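PDB 1VQZ: lipoate-protein ligase, putative, which is a putative member of the lipoate-protein ligase family, with a catalytic region of the lipoyl ligase A/B type and a bacterial lipoate ligase C-terminal region. Local coordinates for residues A[31-34]-A[35-39]; A[316-320]-A[321-325]. All coordinates share one frame; numbering follows the deposited sequence.

Contact 1 of 2, residues A[31-34]-A[35-39]; sequences EYAF and KHLLD. With EDO (1,2-ethanediol), chain N.
His-36 lies across one face of the Tyr-32 ring, one helical turn on in the chain. Its CB stands over the centre of that ring, 3.5 Å from the centroid and 13° off the normal, a CH-pi contact. CG, beside its own backbone N (chi1 -71°), carries the imidazole past the ring centre, and His-36 CG comes 3.4 Å from Tyr-32 CD1. ND1 sits near Tyr-32 CE1. CD2 lies between Tyr-32 CD1 and the ethanediol, and NE2, at the tip, accepts a hydrogen bond from O1 of the ethanediol at 2.8 Å. With planes at 12° and centroids 4.5 Å apart, the pair is an offset stack. The diol's O2 donates to Glu-31 OE1 (2.7 Å), so the diol links the side chains of Glu-31 and His-36.

Lys-35, extended to its tip, crosses Glu-31 at a slant, and its NZ forms a salt bridge with Glu-31 OE2 at 2.8 Å, met on the anti side and out of the carboxylate plane. Lys-244 is a second partner of OE2. Tyr-32 O receives His-36 N at 2.8 Å and Leu-37 N only weakly, and Leu-37 centres an inverse gamma turn.

This part of helix 23-36, from the 13-17/42-47 beta-alpha-beta unit, lies between helix 231-245, where Glu-236 bonds Tyr-32 OH, and strands 141-151 and 154-162.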
loop_
_atom_site.group_PDB
_atom_site.type_symbol
_atom_site.label_atom_id
_atom_site.label_comp_id
_atom_site.label_asym_id
_atom_site.label_seq_id
_atom_site.Cartn_x
_atom_site.Cartn_y
_atom_site.Cartn_z
ATOM N N GLU A 31 6.245 7.964 5.956
ATOM C CA GLU A 31 7.259 7.011 6.394
ATOM C C GLU A 31 8.031 7.499 7.627
ATOM O O GLU A 31 8.411 6.702 8.546
ATOM C CB GLU A 31 8.261 6.720 5.268
ATOM C CG GLU A 31 9.182 5.557 5.607
ATOM C CD GLU A 31 10.243 5.283 4.547
ATOM O OE1 GLU A 31 10.964 6.209 4.104
ATOM O OE2 GLU A 31 10.372 4.121 4.193
ATOM N N TYR A 32 8.304 8.800 7.643
ATOM C CA TYR A 32 8.981 9.417 8.777
ATOM C C TYR A 32 8.175 9.262 10.084
ATOM O O TYR A 32 8.713 8.903 11.119
ATOM C CB TYR A 32 9.267 10.881 8.496
ATOM C CG TYR A 32 10.252 11.455 9.476
ATOM C CD1 TYR A 32 11.624 11.240 9.322
ATOM C CD2 TYR A 32 9.825 12.213 10.553
ATOM C CE1 TYR A 32 12.566 11.737 10.242
ATOM C CE2 TYR A 32 10.760 12.743 11.490
ATOM C CZ TYR A 32 12.136 12.493 11.321
ATOM O OH TYR A 32 13.035 13.008 12.216
ATOM N N ALA A 33 6.866 9.506 10.024
ATOM C CA ALA A 33 6.025 9.275 11.159
ATOM C C ALA A 33 6.047 7.786 11.567
ATOM O O ALA A 33 6.236 7.465 12.747
ATOM C CB ALA A 33 4.599 9.793 10.869
ATOM N N PHE A 34 5.881 6.876 10.596
ATOM C CA PHE A 34 5.853 5.437 10.865
ATOM C C PHE A 34 7.157 4.964 11.500
ATOM O O PHE A 34 7.167 4.309 12.570
ATOM C CB PHE A 34 5.649 4.728 9.542
ATOM C CG PHE A 34 5.515 3.224 9.626
ATOM C CD1 PHE A 34 4.952 2.589 10.752
ATOM C CD2 PHE A 34 5.838 2.443 8.497
ATOM C CE1 PHE A 34 4.760 1.187 10.778
ATOM C CE2 PHE A 34 5.656 1.060 8.519
ATOM C CZ PHE A 34 5.120 0.435 9.670
ATOM N N LYS A 35 8.282 5.340 10.896
ATOM C CA LYS A 35 9.603 4.754 11.269
ATOM C C LYS A 35 10.494 5.567 12.204
ATOM O O LYS A 35 11.356 5.031 12.873
ATOM C CB LYS A 35 10.382 4.397 9.999
ATOM C CG LYS A 35 9.687 3.392 9.141
ATOM C CD LYS A 35 10.501 3.067 7.879
ATOM C CE LYS A 35 9.813 1.959 7.044
ATOM N NZ LYS A 35 10.526 1.729 5.702
ATOM N N HIS A 36 10.244 6.851 12.269
ATOM C CA HIS A 36 11.144 7.786 12.956
ATOM C C HIS A 36 10.555 8.467 14.187
ATOM O O HIS A 36 11.314 8.898 15.024
ATOM C CB HIS A 36 11.588 8.876 11.974
ATOM C CG HIS A 36 12.529 8.394 10.926
ATOM N ND1 HIS A 36 13.889 8.598 11.003
ATOM C CD2 HIS A 36 12.305 7.749 9.754
ATOM C CE1 HIS A 36 14.461 8.083 9.929
ATOM N NE2 HIS A 36 13.525 7.571 9.153
ATOM N N LEU A 37 9.227 8.587 14.293
ATOM C CA LEU A 37 8.608 9.210 15.473
ATOM C C LEU A 37 8.250 8.150 16.517
ATOM O O LEU A 37 7.092 8.019 16.957
ATOM C CB LEU A 37 7.368 10.058 15.137
ATOM C CG LEU A 37 7.551 11.297 14.227
ATOM C CD1 LEU A 37 6.249 12.042 14.132
ATOM C CD2 LEU A 37 8.624 12.238 14.709
ATOM N N LEU A 38 9.287 7.447 16.946
ATOM C CA LEU A 38 9.179 6.292 17.847
ATOM C C LEU A 38 8.825 6.618 19.321
ATOM O O LEU A 38 8.507 5.714 20.082
ATOM C CB LEU A 38 10.499 5.493 17.799
ATOM C CG LEU A 38 10.827 4.992 16.393
ATOM C CD1 LEU A 38 12.096 4.129 16.387
ATOM C CD2 LEU A 38 9.619 4.217 15.801
ATOM N N ASP A 39 8.892 7.884 19.718
ATOM C CA ASP A 39 8.426 8.311 21.042
ATOM C C ASP A 39 6.912 8.630 21.081
ATOM O O ASP A 39 6.402 9.018 22.119
ATOM C CB ASP A 39 9.157 9.591 21.505
ATOM C CG ASP A 39 10.636 9.365 21.856
ATOM O OD1 ASP A 39 11.026 8.224 22.172
ATOM O OD2 ASP A 39 11.395 10.364 21.839
HETATM C C1 EDO N . 14.282 6.007 6.665
HETATM O O1 EDO N . 13.119 5.478 7.291
HETATM C C2 EDO N . 13.836 6.597 5.339
HETATM O O2 EDO N . 13.570 5.576 4.382
#

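Contact 2 of 2, residues A[316-320]-A[321-325]; sequences KALKT and IDITR
Two carbonyl oxygens, Leu-318 O and Ile-321 O, come within 3.2 Å of each other although neither can donate a hydrogen bond. They lie at the two ends of a type I turn from Leu-318 to Ile-321, whose own bond, Ile-321 N to Leu-318 O, is weak at 3.3 Å. Ile-321 adds to the crowding: its CG1 lies between the backbone N and the carbonyl carbon (chi1 60°), which sets CG1 3.2 Å from Leu-318 O. On the apolar side, Leu-318 CD2 meets Ile-323 CD1 at 4.2 Å, and Ile-321 CD1 approaches the same Leu-318 methyl more distantly. Both Leu-318 and Ile-321 also pack on Val-300 of helix 298-304.

Each flank carries a threonine that folds back on its own segment. Thr-320 OG1 donates to Ala-317 O at 2.6 Å, in the carbonyl plane on a lone pair, beside the backbone bond from Thr-320 N. Further on, Asp-322 forms an Asx turn, its OD1 gripped from one face by Thr-324 N and OG1.

Arg-332 bonds to both carbonyls, NE to Leu-318 O and NH2 to Ile-321 O, so one guanidinium serves both acceptors and would be expected to offset their mutual repulsion.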
loop_
_atom_site.group_PDB
_atom_site.type_symbol
_atom_site.label_atom_id
_atom_site.label_comp_id
_atom_site.label_asym_id
_atom_site.label_seq_id
_atom_site.Cartn_x
_atom_site.Cartn_y
_atom_site.Cartn_z
ATOM N N LYS A 316 10.144 -27.096 1.075
ATOM C CA LYS A 316 10.625 -27.370 2.430
ATOM C C LYS A 316 11.085 -26.080 3.151
ATOM O O LYS A 316 10.726 -25.818 4.294
ATOM C CB LYS A 316 11.741 -28.419 2.355
ATOM C CG LYS A 316 12.059 -29.087 3.624
ATOM C CD LYS A 316 12.597 -30.514 3.425
ATOM C CE LYS A 316 13.060 -31.112 4.770
ATOM N NZ LYS A 316 13.003 -32.628 4.801
ATOM N N ALA A 317 11.826 -25.240 2.439
ATOM C CA ALA A 317 12.265 -23.950 2.957
ATOM C C ALA A 317 11.075 -23.034 3.260
ATOM O O ALA A 317 11.027 -22.313 4.303
ATOM C CB ALA A 317 13.223 -23.242 1.952
ATOM N N LEU A 318 10.094 -23.060 2.383
ATOM C CA LEU A 318 8.942 -22.196 2.571
ATOM C C LEU A 318 8.089 -22.610 3.777
ATOM O O LEU A 318 7.392 -21.767 4.396
ATOM C CB LEU A 318 8.110 -22.121 1.313
ATOM C CG LEU A 318 8.726 -21.391 0.104
ATOM C CD1 LEU A 318 7.778 -21.581 -1.106
ATOM C CD2 LEU A 318 8.928 -19.921 0.396
ATOM N N LYS A 319 8.105 -23.899 4.097
ATOM C CA LYS A 319 7.401 -24.412 5.290
ATOM C C LYS A 319 8.145 -24.102 6.601
ATOM O O LYS A 319 7.684 -24.521 7.661
ATOM C CB LYS A 319 7.130 -25.923 5.199
ATOM C CG LYS A 319 6.541 -26.347 3.886
ATOM C CD LYS A 319 5.932 -27.676 3.805
ATOM C CE LYS A 319 4.412 -27.599 3.985
ATOM N NZ LYS A 319 3.769 -26.470 3.193
ATOM N N THR A 320 9.266 -23.379 6.542
ATOM C CA THR A 320 9.966 -22.909 7.751
ATOM C C THR A 320 9.610 -21.450 8.090
ATOM O O THR A 320 10.164 -20.874 9.027
ATOM C CB THR A 320 11.504 -23.033 7.658
ATOM O OG1 THR A 320 12.002 -22.112 6.685
ATOM C CG2 THR A 320 11.923 -24.422 7.301
ATOM N N ILE A 321 8.676 -20.875 7.344
ATOM C CA ILE A 321 8.234 -19.486 7.581
ATOM C C ILE A 321 6.740 -19.369 7.461
ATOM O O ILE A 321 6.109 -20.209 6.837
ATOM C CB ILE A 321 8.893 -18.512 6.583
ATOM C CG1 ILE A 321 8.538 -18.886 5.126
ATOM C CG2 ILE A 321 10.395 -18.507 6.824
ATOM C CD1 ILE A 321 8.531 -17.761 4.179
ATOM N N ASP A 322 6.195 -18.325 8.081
ATOM C CA ASP A 322 4.807 -17.941 7.944
ATOM C C ASP A 322 4.517 -17.221 6.620
ATOM O O ASP A 322 4.692 -16.002 6.483
ATOM C CB ASP A 322 4.415 -17.066 9.122
ATOM C CG ASP A 322 2.931 -16.809 9.193
ATOM O OD1 ASP A 322 2.181 -17.251 8.288
ATOM O OD2 ASP A 322 2.540 -16.157 10.166
ATOM N N ILE A 323 3.990 -17.983 5.678
ATOM C CA ILE A 323 3.837 -17.523 4.317
ATOM C C ILE A 323 2.788 -16.416 4.248
ATOM O O ILE A 323 2.853 -15.528 3.348
ATOM C CB ILE A 323 3.464 -18.695 3.332
ATOM C CG1 ILE A 323 3.723 -18.303 1.876
ATOM C CG2 ILE A 323 2.011 -19.135 3.514
ATOM C CD1 ILE A 323 5.208 -18.217 1.490
ATOM N N THR A 324 1.862 -16.442 5.205
ATOM C CA THR A 324 0.737 -15.509 5.202
ATOM C C THR A 324 1.169 -14.079 5.503
ATOM O O THR A 324 0.432 -13.123 5.172
ATOM C CB THR A 324 -0.387 -15.939 6.175
ATOM O OG1 THR A 324 0.034 -15.844 7.560
ATOM C CG2 THR A 324 -0.759 -17.361 5.850
ATOM N N ARG A 325 2.380 -13.912 6.049
ATOM C CA ARG A 325 2.904 -12.565 6.290
ATOM C C ARG A 325 3.348 -11.939 5.009
ATOM O O ARG A 325 3.474 -10.727 4.964
ATOM C CB ARG A 325 4.073 -12.595 7.266
ATOM C CG ARG A 325 3.744 -13.195 8.644
ATOM C CD ARG A 325 2.811 -12.277 9.412
ATOM N NE ARG A 325 3.507 -11.104 9.941
ATOM C CZ ARG A 325 2.924 -10.108 10.611
ATOM N NH1 ARG A 325 1.611 -10.113 10.850
ATOM N NH2 ARG A 325 3.662 -9.112 11.068
#

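In the fold
Contacts 1 and 2 are separate and follow in series along the chain, contact 1 on the last part of helix 23-36 and the residues after it, contact 2 where helix 311-318 gives way to a loop. Their centres are 29 Å apart and their nearest atoms about 10 Å, without touching. Contact 1 belongs to the lipoyl ligase catalytic region and contact 2 to the C-terminal one. Strand 141-151 relates them: Phe-34 of contact 1 packs on Ala-149 and Ile-151, while Arg-325 of contact 2 makes a cation-pi contact with Tyr-150 and a salt bridge to Glu-295. Ethanediol, probably from the crystallisation liquor, binds at contact 1; by itself it does not identify a functional site.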